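Local coordinates for NAD-dependent epimerase/dehydratase (Veillonella parvula DSM 2008, PDB 3R6D), which probably binds a dinucleotide cofactor, NAD or NADP, in a Rossmann-type domain and may serve as an NAD-dependent epimerase or dehydratase, at residues Y131-G134 with E135-A138. Residues are numbered along the deposited sequence; the frame is centred on the assembly and turned at random.
Sequences YVQG and ERQA
From Y131 to A138 the main chain turns as regular alpha-helix, the carbonyl oxygens of Y131, V132, Q133 and G134 each accepting the N-H four residues on, as in Y131 O to E135 N at 3.0 Å. One turn apart, Y131 and E135 run alongside each other. The tyrosine takes chi1 of -179°, CG opposite the main-chain nitrogen, which brings its ring beside E135, whose CG sits over one face, 4.2 Å from the centroid, in a CH-pi contact. A bend at chi2 lays the carboxylate beside the hydroxyl end of the ring, the two planes 29° apart and OE2 3.2 Å from the phenol OH. On another flank the branched, aliphatic V132 suits a buried position, touching L111 and resting CG1 against the R136 guanidinium, 3.9 Å from NH2. The bend at chi3 of R136 also sets the guanidinium edge against Q133 CG, so the charged end keeps to a partly exposed side. With an alanine at Y131 the CH-pi contact is gone, and the E135 chain would probably be less confined there. The buried glutamate thus divides its chemistry: methylene against the aromatic face, OE1 hydrogen-bonded to S107 OG, tying this helix of the Rossmann-type domain to strand 102-108.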
# COMPACT_ATOMS: atom_id res chain seq x y z
N TYR A 131 8.60 12.68 8.74
CA TYR A 131 7.67 11.68 8.18
C TYR A 131 7.42 11.98 6.70
O TYR A 131 7.49 11.07 5.84
CB TYR A 131 6.35 11.65 8.94
CG TYR A 131 5.39 10.61 8.39
CD1 TYR A 131 5.49 9.27 8.77
CD2 TYR A 131 4.41 10.95 7.45
CE1 TYR A 131 4.64 8.32 8.27
CE2 TYR A 131 3.54 9.98 6.95
CZ TYR A 131 3.67 8.68 7.37
OH TYR A 131 2.82 7.70 6.89
N VAL A 132 7.16 13.25 6.40
CA VAL A 132 6.95 13.71 5.03
C VAL A 132 8.17 13.42 4.18
O VAL A 132 8.06 12.94 3.06
CB VAL A 132 6.64 15.21 4.98
CG1 VAL A 132 6.50 15.70 3.54
CG2 VAL A 132 5.38 15.45 5.76
N GLN A 133 9.34 13.79 4.69
CA GLN A 133 10.55 13.64 3.90
C GLN A 133 10.90 12.18 3.62
O GLN A 133 11.35 11.86 2.54
CB GLN A 133 11.70 14.41 4.54
CG GLN A 133 11.29 15.88 4.54
CD GLN A 133 12.38 16.86 4.91
OE1 GLN A 133 13.32 16.53 5.64
NE2 GLN A 133 12.26 18.08 4.41
N GLY A 134 10.69 11.31 4.62
CA GLY A 134 10.92 9.88 4.44
C GLY A 134 9.93 9.33 3.39
O GLY A 134 10.32 8.53 2.53
N GLU A 135 8.66 9.77 3.45
CA GLU A 135 7.70 9.36 2.41
C GLU A 135 8.14 9.82 1.02
O GLU A 135 8.06 9.06 0.04
CB GLU A 135 6.29 9.88 2.73
CG GLU A 135 5.62 9.14 3.88
CD GLU A 135 4.76 7.95 3.47
OE1 GLU A 135 4.22 7.92 2.35
OE2 GLU A 135 4.63 7.06 4.33
N ARG A 136 8.62 11.06 0.92
CA ARG A 136 9.11 11.54 -0.36
C ARG A 136 10.29 10.69 -0.90
O ARG A 136 10.32 10.33 -2.08
CB ARG A 136 9.50 13.02 -0.25
CG ARG A 136 9.86 13.63 -1.55
CD ARG A 136 10.14 15.11 -1.39
NE ARG A 136 8.93 15.87 -1.15
CZ ARG A 136 8.64 16.53 -0.02
NH1 ARG A 136 9.51 16.54 0.99
NH2 ARG A 136 7.50 17.21 0.06
N GLN A 137 11.26 10.39 -0.02
CA GLN A 137 12.43 9.63 -0.44
C GLN A 137 12.04 8.20 -0.86
O GLN A 137 12.54 7.72 -1.87
CB GLN A 137 13.50 9.62 0.65
CG GLN A 137 14.20 11.00 0.77
CD GLN A 137 15.38 11.04 1.73
OE1 GLN A 137 15.32 10.45 2.80
NE2 GLN A 137 16.47 11.78 1.36
N ALA A 138 11.15 7.54 -0.11
CA ALA A 138 10.67 6.19 -0.47
C ALA A 138 9.96 6.17 -1.82
O ALA A 138 10.22 5.31 -2.67
CB ALA A 138 9.75 5.66 0.60